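Side-chain contacts in ABC-type transport auxiliary lipoprotein component domain-containing protein (Xanthomonas campestris pv. campestris, PDB 2IQI), which is of unknown function but probably serves as the auxiliary lipoprotein component of an ABC-type transport system: residues 17-22 against 168-173; 32-37 against 75-80; 118-123 against 156-161. All coordinates share one frame; numbering follows the deposited sequence.

Interaction 1: residues 17-22 against 168-173; sequences VRVTPN and QVTTEL
The long helix 155-185 of this domain of helices on a mixed sheet packs on strands 121-132 and 137-149, and the loop between strands 11-13 and 31-34 runs past another part of its surface; there Val19 meets Thr170 and Thr171. The contact is small, burying 151 Å² in total, and its backbones approach most closely at Val19 and Thr171, whose CA atoms are 6.2 Å apart. Val19 holds CG1 anti to its backbone N (chi1 167°). Of its two methyls, CG1 lies 3.6 Å from Thr171 OG1, while CG2 lies between Thr170 CG2, at 3.7 Å, and the same Thr171 OG1, at 3.8 Å. Thr170 thus meets the valine with its methyl and Thr171 with its hydroxyl. Both hydroxyls are satisfied within the helix, Thr170 OG1 by the carbonyl of Leu166 and Thr171 OG1 by that of Thr167. Ala80 of helix 69-82 touches both Val19 and Thr170, so a second helix joins the packing. On another side of the long helix, Gln168 NE2 donates to Glu172 OE2 at 3.1 Å with an N-H...O angle of 164°, and Gln168 OE1 receives Arg148. Polar linkage between loop and helix runs through one water, which donates to Thr20 O at 3.3 Å and to Thr171 OG1 at 3.0 Å.

Interaction 2: residues 32-37 against 75-80; sequences LLVAKP and DSVVRA
Val34 and Val78 both carry CG1 anti to the backbone N (chi1 176° and 163°), which leaves CG2 of each beside its own N and brings the two CG2 methyls to 3.7 Å. Val78 CG2 also lies 3.7 Å from Val34 CB and 3.9 Å from Val34 CG1, so this single methyl sits against the branch point and both arms of the strand residue. Val77 has the same rotamer, and in its case the anti methyl does the touching: Val77 CG1 to Val34 CG1 is 4.0 Å. One strand side chain is thus received by two consecutive helix residues. The helix, 69-82, lies in the connection between the adjacent parallel strands 31-34 and 89-91, an arrangement consistent with a beta-alpha-beta crossover elaborated by extra short strands. Val34 is tied to strand 89-91 through its backbone bond with Ala91, and Val77 reaches on to Leu103 of strand 101-110. Along the helix, Arg79 folds back over Asp75, whose CB lies 3.7 Å from the guanidinium plane. Asp75 OD2 is 3.1 Å from Arg79 NH2 but well out of that plane, a charge attraction without a directed N-H; Asp75 OD1 has a second salt bridge, to Arg92.

Interaction 3: residues 118-123 against 156-161; sequences SLPAAT and AAVAAA
Ala122 of strand 121-132 and Ala161 of helix 155-185 touch where the early turns of the helix lie against the antiparallel part of the mixed sheet, strands 112-113, 121-132 and 137-149, a helix-on-sheet packing built here from small side chains. The apolar contacts come first. Ala122 CB stands 3.7 Å from Ala161 CB, and with just one methyl on each side the backbones can come close, the two CA atoms being 5.6 Å apart. Two residues earlier, in the loop that leads into the strand, Pro120 uses its ring: CG meets Val158 CG2 at 4.3 Å, a looser approach. Val158 sets CG1 anti to its backbone N (chi1 171°), and it is the other branch that turns to the proline. Val158 and Ala161 are three residues apart, about one turn, and present successive parts of one helix face. Pro120 and Ala122 point to the helix, while Ala121 and Thr123 point away and touch Ala147 of strand 137-149.

The hydrogen bonds nearby belong to each element's own backbone. Pro120 and Ala122 pair with Ser150 and Arg148, while Ala121 pairs with Asp113, placing this strand end between two neighbours in the sheet. In the helix, Ala161 N donates to Ala157 O at 3.0 Å. The strand methyl also rests against helix main chain, with Ala122 CB 3.6 Å from Ala161 C and 4.1 Å from Val158 O.

Overall arrangement
Interactions 1 and 2 form one continuous piece of core. Their centres are 12 Å apart and they meet directly: Thr170 CG2 lies 3.7 Å from Ala80 CB, and Val17 CB lies 3.8 Å from Ser76 OG. Helix 69-82 therefore packs between strand 31-34 and the joint of the 17-22 loop with helix 155-185. Interaction 3 uses that long helix nearer its start, with its centre 19 Å from that of interaction 1 and nearest atoms about 8 Å apart. Interactions 2 and 3 reach the same mixed sheet on opposite sides of the chain's centre, 24 Å between centres. All three are structural packing, with no site or ligand known nearby.

Interaction 1: residues 17-22 against 168-173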
ATOM      1  N   VAL A  17       1.444  -8.526  -7.189  1.00 39.00           N
ATOM      2  CA  VAL A  17       0.302  -8.276  -6.368  1.00 37.88           C
ATOM      3  C   VAL A  17      -0.906  -8.307  -7.263  1.00 38.53           C
ATOM      4  O   VAL A  17      -1.160  -7.375  -8.008  1.00 37.84           O
ATOM      5  CB  VAL A  17       0.383  -6.901  -5.666  1.00 37.38           C
ATOM      6  CG1 VAL A  17      -0.966  -6.512  -5.094  1.00 35.27           C
ATOM      7  CG2 VAL A  17       1.435  -6.912  -4.594  1.00 35.59           C
ATOM      8  N   ARG A  18      -1.652  -9.398  -7.148  1.00 40.09           N
ATOM      9  CA  ARG A  18      -2.991  -9.547  -7.719  1.00 41.30           C
ATOM     10  C   ARG A  18      -4.047  -9.491  -6.596  1.00 41.00           C
ATOM     11  O   ARG A  18      -4.024 -10.289  -5.669  1.00 40.91           O
ATOM     12  CB  ARG A  18      -3.050 -10.848  -8.543  1.00 41.45           C
ATOM     13  CG  ARG A  18      -1.799 -10.991  -9.414  1.00 45.91           C
ATOM     14  CD  ARG A  18      -1.976 -11.800 -10.681  1.00 53.06           C
ATOM     15  NE  ARG A  18      -0.883 -11.548 -11.626  1.00 58.23           N
ATOM     16  CZ  ARG A  18      -0.832 -10.537 -12.507  1.00 61.01           C
ATOM     17  NH1 ARG A  18      -1.799  -9.625 -12.599  1.00 61.10           N
ATOM     18  NH2 ARG A  18       0.219 -10.427 -13.310  1.00 63.33           N
ATOM     19  N   VAL A  19      -4.942  -8.511  -6.659  1.00 41.81           N
ATOM     20  CA  VAL A  19      -5.963  -8.366  -5.603  1.00 41.51           C
ATOM     21  C   VAL A  19      -7.302  -8.937  -6.034  1.00 42.65           C
ATOM     22  O   VAL A  19      -7.886  -8.517  -7.039  1.00 41.59           O
ATOM     23  CB  VAL A  19      -6.158  -6.932  -5.183  1.00 40.63           C
ATOM     24  CG1 VAL A  19      -7.380  -6.809  -4.362  1.00 39.51           C
ATOM     25  CG2 VAL A  19      -4.965  -6.474  -4.395  1.00 41.11           C
ATOM     26  N   THR A  20      -7.766  -9.909  -5.255  1.00 43.72           N
ATOM     27  CA  THR A  20      -9.006 -10.596  -5.524  1.00 45.20           C
ATOM     28  C   THR A  20     -10.178  -9.693  -5.166  1.00 44.93           C
ATOM     29  O   THR A  20     -10.319  -9.281  -4.011  1.00 43.86           O
ATOM     30  CB  THR A  20      -9.127 -11.920  -4.704  1.00 46.03           C
ATOM     31  OG1 THR A  20      -8.011 -12.774  -4.989  1.00 48.02           O
ATOM     32  CG2 THR A  20     -10.450 -12.666  -5.013  1.00 46.69           C
ATOM     33  N   PRO A  21     -11.046  -9.429  -6.170  1.00 45.28           N
ATOM     34  CA  PRO A  21     -12.267  -8.643  -5.996  1.00 45.07           C
ATOM     35  C   PRO A  21     -13.132  -9.314  -4.937  1.00 45.43           C
ATOM     36  O   PRO A  21     -13.233 -10.553  -4.909  1.00 45.98           O
ATOM     37  CB  PRO A  21     -12.970  -8.751  -7.351  1.00 44.85           C
ATOM     38  CG  PRO A  21     -12.057  -9.472  -8.251  1.00 44.71           C
ATOM     39  CD  PRO A  21     -10.880  -9.960  -7.541  1.00 44.58           C
ATOM     40  N   ASN A  22     -13.730  -8.494  -4.079  1.00 45.27           N
ATOM     41  CA  ASN A  22     -14.610  -8.930  -3.013  1.00 45.30           C
ATOM     42  C   ASN A  22     -16.084  -8.736  -3.383  1.00 45.84           C
ATOM     43  O   ASN A  22     -16.498  -7.622  -3.687  1.00 45.62           O
ATOM     44  CB  ASN A  22     -14.288  -8.128  -1.759  1.00 44.87           C
ATOM     45  CG  ASN A  22     -15.170  -8.489  -0.582  1.00 44.45           C
ATOM     46  OD1 ASN A  22     -16.301  -8.948  -0.731  1.00 45.02           O
ATOM     47  ND2 ASN A  22     -14.661  -8.257   0.598  1.00 43.37           N
ATOM     48  N   GLN A 168      -2.235  -7.749   1.135  1.00 33.48           N
ATOM     49  CA  GLN A 168      -3.207  -7.503   2.207  1.00 33.71           C
ATOM     50  C   GLN A 168      -3.560  -6.014   2.427  1.00 34.01           C
ATOM     51  O   GLN A 168      -4.744  -5.706   2.534  1.00 34.92           O
ATOM     52  CB  GLN A 168      -2.810  -8.200   3.506  1.00 32.93           C
ATOM     53  CG  GLN A 168      -3.739  -7.916   4.644  1.00 33.49           C
ATOM     54  CD  GLN A 168      -3.296  -8.525   5.983  1.00 34.28           C
ATOM     55  OE1 GLN A 168      -2.551  -9.498   6.027  1.00 35.47           O
ATOM     56  NE2 GLN A 168      -3.787  -7.956   7.079  1.00 34.20           N
ATOM     57  N   VAL A 169      -2.581  -5.096   2.461  1.00 33.77           N
ATOM     58  CA  VAL A 169      -2.909  -3.669   2.679  1.00 33.24           C
ATOM     59  C   VAL A 169      -3.687  -3.095   1.505  1.00 33.99           C
ATOM     60  O   VAL A 169      -4.623  -2.332   1.725  1.00 34.51           O
ATOM     61  CB  VAL A 169      -1.682  -2.743   3.130  1.00 33.14           C
ATOM     62  CG1 VAL A 169      -0.803  -2.283   1.980  1.00 31.92           C
ATOM     63  CG2 VAL A 169      -2.169  -1.539   3.911  1.00 32.26           C
ATOM     64  N   THR A 170      -3.314  -3.476   0.273  1.00 34.01           N
ATOM     65  CA  THR A 170      -3.976  -2.994  -0.935  1.00 33.84           C
ATOM     66  C   THR A 170      -5.431  -3.472  -0.893  1.00 34.76           C
ATOM     67  O   THR A 170      -6.333  -2.733  -1.257  1.00 34.84           O
ATOM     68  CB  THR A 170      -3.288  -3.531  -2.226  1.00 33.61           C
ATOM     69  OG1 THR A 170      -1.926  -3.105  -2.260  1.00 33.78           O
ATOM     70  CG2 THR A 170      -3.969  -3.059  -3.488  1.00 32.13           C
ATOM     71  N   THR A 171      -5.658  -4.706  -0.437  1.00 35.58           N
ATOM     72  CA  THR A 171      -7.020  -5.260  -0.375  1.00 36.05           C
ATOM     73  C   THR A 171      -7.859  -4.445   0.625  1.00 36.92           C
ATOM     74  O   THR A 171      -9.073  -4.216   0.436  1.00 37.50           O
ATOM     75  CB  THR A 171      -7.008  -6.756   0.021  1.00 35.42           C
ATOM     76  OG1 THR A 171      -6.311  -7.502  -0.976  1.00 35.66           O
ATOM     77  CG2 THR A 171      -8.364  -7.282   0.085  1.00 34.53           C
ATOM     78  N   GLU A 172      -7.217  -4.018   1.701  1.00 36.73           N
ATOM     79  CA  GLU A 172      -7.932  -3.272   2.710  1.00 37.42           C
ATOM     80  C   GLU A 172      -8.201  -1.855   2.196  1.00 36.19           C
ATOM     81  O   GLU A 172      -9.197  -1.244   2.558  1.00 35.96           O
ATOM     82  CB  GLU A 172      -7.162  -3.282   4.042  1.00 37.26           C
ATOM     83  CG  GLU A 172      -7.232  -4.609   4.814  1.00 38.44           C
ATOM     84  CD  GLU A 172      -6.303  -4.677   6.090  1.00 40.98           C
ATOM     85  OE1 GLU A 172      -5.949  -3.620   6.725  1.00 42.54           O
ATOM     86  OE2 GLU A 172      -5.947  -5.836   6.471  1.00 46.55           O
ATOM     87  N   LEU A 173      -7.320  -1.346   1.347  1.00 35.31           N
ATOM     88  CA  LEU A 173      -7.459   0.025   0.871  1.00 35.40           C
ATOM     89  C   LEU A 173      -8.586   0.144  -0.132  1.00 34.49           C
ATOM     90  O   LEU A 173      -9.463   0.989  -0.016  1.00 33.98           O
ATOM     91  CB  LEU A 173      -6.180   0.483   0.196  1.00 35.66           C
ATOM     92  CG  LEU A 173      -5.157   1.110   1.107  1.00 36.71           C
ATOM     93  CD1 LEU A 173      -3.763   1.212   0.431  1.00 34.72           C
ATOM     94  CD2 LEU A 173      -5.764   2.464   1.402  1.00 39.39           C
TER
HETATM   95  O   HOH W   1      -7.665  -9.888  -2.160  1.00 46.52           O

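Interaction 2: residues 32-37 against 75-80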
ATOM      1  N   LEU A  32     -12.394   7.993  -9.586  1.00 45.25           N
ATOM      2  CA  LEU A  32     -11.353   8.006  -8.589  1.00 43.79           C
ATOM      3  C   LEU A  32     -10.009   8.424  -9.135  1.00 43.90           C
ATOM      4  O   LEU A  32      -9.492   7.869 -10.118  1.00 43.49           O
ATOM      5  CB  LEU A  32     -11.247   6.644  -7.879  1.00 43.80           C
ATOM      6  CG  LEU A  32     -10.268   6.482  -6.690  1.00 43.20           C
ATOM      7  CD1 LEU A  32     -10.574   7.421  -5.524  1.00 42.30           C
ATOM      8  CD2 LEU A  32     -10.228   5.053  -6.202  1.00 42.55           C
ATOM      9  N   LEU A  33      -9.437   9.412  -8.472  1.00 43.45           N
ATOM     10  CA  LEU A  33      -8.079   9.797  -8.759  1.00 43.90           C
ATOM     11  C   LEU A  33      -7.193   9.251  -7.628  1.00 44.08           C
ATOM     12  O   LEU A  33      -7.411   9.605  -6.458  1.00 45.33           O
ATOM     13  CB  LEU A  33      -7.933  11.329  -8.892  1.00 43.25           C
ATOM     14  CG  LEU A  33      -6.459  11.764  -8.798  1.00 44.44           C
ATOM     15  CD1 LEU A  33      -5.743  11.356 -10.052  1.00 42.91           C
ATOM     16  CD2 LEU A  33      -6.235  13.251  -8.501  1.00 43.41           C
ATOM     17  N   VAL A  34      -6.211   8.405  -7.967  1.00 42.87           N
ATOM     18  CA  VAL A  34      -5.274   7.913  -6.988  1.00 41.76           C
ATOM     19  C   VAL A  34      -4.047   8.822  -7.030  1.00 42.07           C
ATOM     20  O   VAL A  34      -3.314   8.828  -8.009  1.00 42.48           O
ATOM     21  CB  VAL A  34      -4.889   6.428  -7.266  1.00 41.82           C
ATOM     22  CG1 VAL A  34      -3.824   5.935  -6.279  1.00 40.66           C
ATOM     23  CG2 VAL A  34      -6.104   5.536  -7.230  1.00 39.41           C
ATOM     24  N   ALA A  35      -3.811   9.584  -5.972  1.00 41.89           N
ATOM     25  CA  ALA A  35      -2.616  10.418  -5.887  1.00 42.20           C
ATOM     26  C   ALA A  35      -1.279   9.634  -5.780  1.00 43.02           C
ATOM     27  O   ALA A  35      -1.265   8.415  -5.523  1.00 43.11           O
ATOM     28  CB  ALA A  35      -2.755  11.393  -4.734  1.00 41.40           C
ATOM     29  N   LYS A  36      -0.159  10.331  -5.985  1.00 43.77           N
ATOM     30  CA  LYS A  36       1.146   9.772  -5.642  1.00 44.57           C
ATOM     31  C   LYS A  36       1.191   9.659  -4.130  1.00 43.79           C
ATOM     32  O   LYS A  36       0.913  10.631  -3.443  1.00 43.36           O
ATOM     33  CB  LYS A  36       2.318  10.657  -6.119  1.00 45.83           C
ATOM     34  CG  LYS A  36       2.761  10.379  -7.545  1.00 49.34           C
ATOM     35  CD  LYS A  36       4.271  10.665  -7.783  1.00 55.70           C
ATOM     36  CE  LYS A  36       4.637  10.673  -9.345  1.00 55.49           C
ATOM     37  NZ  LYS A  36       5.633  11.794  -9.799  1.00 52.04           N
ATOM     38  N   PRO A  37       1.532   8.465  -3.604  1.00 43.41           N
ATOM     39  CA  PRO A  37       1.781   8.316  -2.165  1.00 42.54           C
ATOM     40  C   PRO A  37       2.922   9.199  -1.747  1.00 42.07           C
ATOM     41  O   PRO A  37       3.835   9.458  -2.543  1.00 42.44           O
ATOM     42  CB  PRO A  37       2.182   6.858  -2.033  1.00 42.12           C
ATOM     43  CG  PRO A  37       1.521   6.198  -3.219  1.00 42.90           C
ATOM     44  CD  PRO A  37       1.690   7.185  -4.313  1.00 43.35           C
ATOM     45  N   ASP A  75       1.199   1.455  -7.883  1.00 38.61           N
ATOM     46  CA  ASP A  75       0.741   0.516  -8.897  1.00 39.19           C
ATOM     47  C   ASP A  75      -0.187  -0.570  -8.353  1.00 38.68           C
ATOM     48  O   ASP A  75      -1.040  -1.045  -9.087  1.00 38.88           O
ATOM     49  CB  ASP A  75       1.910  -0.137  -9.681  1.00 40.01           C
ATOM     50  CG  ASP A  75       2.682   0.857 -10.534  1.00 42.62           C
ATOM     51  OD1 ASP A  75       2.370   2.075 -10.448  1.00 46.84           O
ATOM     52  OD2 ASP A  75       3.602   0.425 -11.287  1.00 43.92           O
ATOM     53  N   SER A  76      -0.027  -0.989  -7.102  1.00 37.51           N
ATOM     54  CA  SER A  76      -0.863  -2.072  -6.613  1.00 37.29           C
ATOM     55  C   SER A  76      -2.261  -1.601  -6.494  1.00 36.55           C
ATOM     56  O   SER A  76      -3.205  -2.327  -6.843  1.00 36.85           O
ATOM     57  CB  SER A  76      -0.414  -2.537  -5.234  1.00 37.42           C
ATOM     58  OG  SER A  76       0.819  -3.183  -5.393  1.00 40.13           O
ATOM     59  N   VAL A  77      -2.370  -0.383  -5.968  1.00 35.58           N
ATOM     60  CA  VAL A  77      -3.635   0.209  -5.607  1.00 35.39           C
ATOM     61  C   VAL A  77      -4.480   0.424  -6.866  1.00 36.68           C
ATOM     62  O   VAL A  77      -5.628  -0.060  -6.948  1.00 37.01           O
ATOM     63  CB  VAL A  77      -3.448   1.503  -4.779  1.00 34.60           C
ATOM     64  CG1 VAL A  77      -4.725   2.302  -4.748  1.00 33.55           C
ATOM     65  CG2 VAL A  77      -3.044   1.149  -3.368  1.00 32.29           C
ATOM     66  N   VAL A  78      -3.884   1.109  -7.847  1.00 36.86           N
ATOM     67  CA  VAL A  78      -4.533   1.412  -9.108  1.00 36.59           C
ATOM     68  C   VAL A  78      -4.836   0.133  -9.881  1.00 36.84           C
ATOM     69  O   VAL A  78      -5.940  -0.036 -10.375  1.00 36.85           O
ATOM     70  CB  VAL A  78      -3.661   2.321  -9.958  1.00 36.60           C
ATOM     71  CG1 VAL A  78      -4.135   2.286 -11.391  1.00 37.49           C
ATOM     72  CG2 VAL A  78      -3.706   3.715  -9.434  1.00 35.50           C
ATOM     73  N   ARG A  79      -3.876  -0.778  -9.975  1.00 36.75           N
ATOM     74  CA  ARG A  79      -4.173  -2.053 -10.608  1.00 36.70           C
ATOM     75  C   ARG A  79      -5.274  -2.790  -9.902  1.00 36.53           C
ATOM     76  O   ARG A  79      -6.128  -3.343 -10.572  1.00 36.45           O
ATOM     77  CB  ARG A  79      -2.939  -2.921 -10.770  1.00 37.23           C
ATOM     78  CG  ARG A  79      -1.935  -2.167 -11.608  1.00 39.42           C
ATOM     79  CD  ARG A  79      -0.731  -2.909 -12.093  1.00 41.84           C
ATOM     80  NE  ARG A  79       0.043  -1.891 -12.799  1.00 47.02           N
ATOM     81  CZ  ARG A  79       1.368  -1.860 -12.891  1.00 45.87           C
ATOM     82  NH1 ARG A  79       2.081  -2.821 -12.323  1.00 45.69           N
ATOM     83  NH2 ARG A  79       1.960  -0.858 -13.540  1.00 41.34           N
ATOM     84  N   ALA A  80      -5.303  -2.789  -8.565  1.00 36.34           N
ATOM     85  CA  ALA A  80      -6.397  -3.512  -7.878  1.00 36.06           C
ATOM     86  C   ALA A  80      -7.802  -2.865  -8.074  1.00 36.65           C
ATOM     87  O   ALA A  80      -8.803  -3.574  -8.190  1.00 36.84           O
ATOM     88  CB  ALA A  80      -6.079  -3.749  -6.444  1.00 35.77           C
TER

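Interaction 3: residues 118-123 against 156-161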
ATOM      1  N   SER A 118      13.275 -13.340  16.339  1.00 50.67           N
ATOM      2  CA  SER A 118      14.388 -13.994  15.694  1.00 50.08           C
ATOM      3  C   SER A 118      14.273 -13.783  14.205  1.00 48.87           C
ATOM      4  O   SER A 118      15.301 -13.579  13.551  1.00 48.53           O
ATOM      5  CB  SER A 118      14.358 -15.475  15.999  1.00 50.16           C
ATOM      6  OG  SER A 118      15.640 -15.813  16.419  1.00 53.34           O
ATOM      7  N   LEU A 119      13.021 -13.834  13.697  1.00 47.13           N
ATOM      8  CA  LEU A 119      12.690 -13.555  12.279  1.00 45.19           C
ATOM      9  C   LEU A 119      11.813 -12.291  12.117  1.00 44.02           C
ATOM     10  O   LEU A 119      10.849 -12.094  12.879  1.00 44.16           O
ATOM     11  CB  LEU A 119      11.976 -14.743  11.637  1.00 44.96           C
ATOM     12  CG  LEU A 119      12.556 -16.140  11.788  1.00 43.98           C
ATOM     13  CD1 LEU A 119      11.472 -17.156  11.494  1.00 42.03           C
ATOM     14  CD2 LEU A 119      13.782 -16.321  10.895  1.00 43.65           C
ATOM     15  N   PRO A 120      12.105 -11.465  11.091  1.00 42.29           N
ATOM     16  CA  PRO A 120      11.470 -10.171  10.989  1.00 41.08           C
ATOM     17  C   PRO A 120      10.120 -10.259  10.269  1.00 40.23           C
ATOM     18  O   PRO A 120       9.814 -11.275   9.606  1.00 39.35           O
ATOM     19  CB  PRO A 120      12.444  -9.397  10.119  1.00 41.65           C
ATOM     20  CG  PRO A 120      12.941 -10.428   9.139  1.00 41.60           C
ATOM     21  CD  PRO A 120      12.984 -11.726   9.930  1.00 42.37           C
ATOM     22  N   ALA A 121       9.324  -9.199  10.410  1.00 38.78           N
ATOM     23  CA  ALA A 121       8.025  -9.109   9.744  1.00 37.58           C
ATOM     24  C   ALA A 121       8.071  -7.991   8.698  1.00 36.60           C
ATOM     25  O   ALA A 121       8.501  -6.874   8.995  1.00 35.52           O
ATOM     26  CB  ALA A 121       6.925  -8.858  10.754  1.00 36.26           C
ATOM     27  N   ALA A 122       7.645  -8.302   7.472  1.00 36.00           N
ATOM     28  CA  ALA A 122       7.479  -7.253   6.461  1.00 36.12           C
ATOM     29  C   ALA A 122       6.298  -6.402   6.879  1.00 35.21           C
ATOM     30  O   ALA A 122       5.210  -6.912   7.044  1.00 35.55           O
ATOM     31  CB  ALA A 122       7.248  -7.837   5.106  1.00 36.64           C
ATOM     32  N   THR A 123       6.544  -5.113   7.049  1.00 34.11           N
ATOM     33  CA  THR A 123       5.653  -4.226   7.714  1.00 33.47           C
ATOM     34  C   THR A 123       5.349  -2.994   6.866  1.00 33.55           C
ATOM     35  O   THR A 123       6.260  -2.254   6.454  1.00 34.17           O
ATOM     36  CB  THR A 123       6.279  -3.800   9.055  1.00 33.65           C
ATOM     37  OG1 THR A 123       6.429  -4.961   9.875  1.00 34.69           O
ATOM     38  CG2 THR A 123       5.415  -2.763   9.796  1.00 32.52           C
ATOM     39  N   ALA A 156      15.314 -12.922   0.033  1.00 41.79           N
ATOM     40  CA  ALA A 156      14.198 -13.613  -0.690  1.00 41.37           C
ATOM     41  C   ALA A 156      12.956 -13.976   0.173  1.00 41.06           C
ATOM     42  O   ALA A 156      11.817 -13.874  -0.307  1.00 40.92           O
ATOM     43  CB  ALA A 156      14.671 -14.844  -1.436  1.00 40.83           C
ATOM     44  N   ALA A 157      13.170 -14.423   1.412  1.00 39.90           N
ATOM     45  CA  ALA A 157      12.052 -14.700   2.294  1.00 39.13           C
ATOM     46  C   ALA A 157      11.338 -13.380   2.672  1.00 38.01           C
ATOM     47  O   ALA A 157      10.101 -13.312   2.761  1.00 37.11           O
ATOM     48  CB  ALA A 157      12.518 -15.489   3.567  1.00 38.94           C
ATOM     49  N   VAL A 158      12.142 -12.347   2.865  1.00 37.00           N
ATOM     50  CA  VAL A 158      11.645 -11.043   3.257  1.00 37.62           C
ATOM     51  C   VAL A 158      10.752 -10.424   2.154  1.00 38.29           C
ATOM     52  O   VAL A 158       9.694  -9.848   2.435  1.00 38.86           O
ATOM     53  CB  VAL A 158      12.819 -10.097   3.615  1.00 37.37           C
ATOM     54  CG1 VAL A 158      12.325  -8.684   3.819  1.00 37.02           C
ATOM     55  CG2 VAL A 158      13.508 -10.593   4.871  1.00 35.73           C
ATOM     56  N   ALA A 159      11.189 -10.570   0.905  1.00 37.78           N
ATOM     57  CA  ALA A 159      10.486 -10.041  -0.224  1.00 37.04           C
ATOM     58  C   ALA A 159       9.180 -10.786  -0.410  1.00 37.15           C
ATOM     59  O   ALA A 159       8.170 -10.193  -0.779  1.00 37.56           O
ATOM     60  CB  ALA A 159      11.347 -10.165  -1.439  1.00 36.89           C
ATOM     61  N   ALA A 160       9.203 -12.089  -0.167  1.00 37.06           N
ATOM     62  CA  ALA A 160       8.006 -12.902  -0.240  1.00 37.03           C
ATOM     63  C   ALA A 160       6.996 -12.440   0.792  1.00 37.28           C
ATOM     64  O   ALA A 160       5.796 -12.363   0.501  1.00 36.60           O
ATOM     65  CB  ALA A 160       8.327 -14.329  -0.013  1.00 37.36           C
ATOM     66  N   ALA A 161       7.483 -12.106   1.989  1.00 37.03           N
ATOM     67  CA  ALA A 161       6.581 -11.557   3.013  1.00 37.09           C
ATOM     68  C   ALA A 161       6.012 -10.169   2.602  1.00 36.92           C
ATOM     69  O   ALA A 161       4.882  -9.828   2.912  1.00 36.47           O
ATOM     70  CB  ALA A 161       7.284 -11.499   4.384  1.00 36.26           C
TER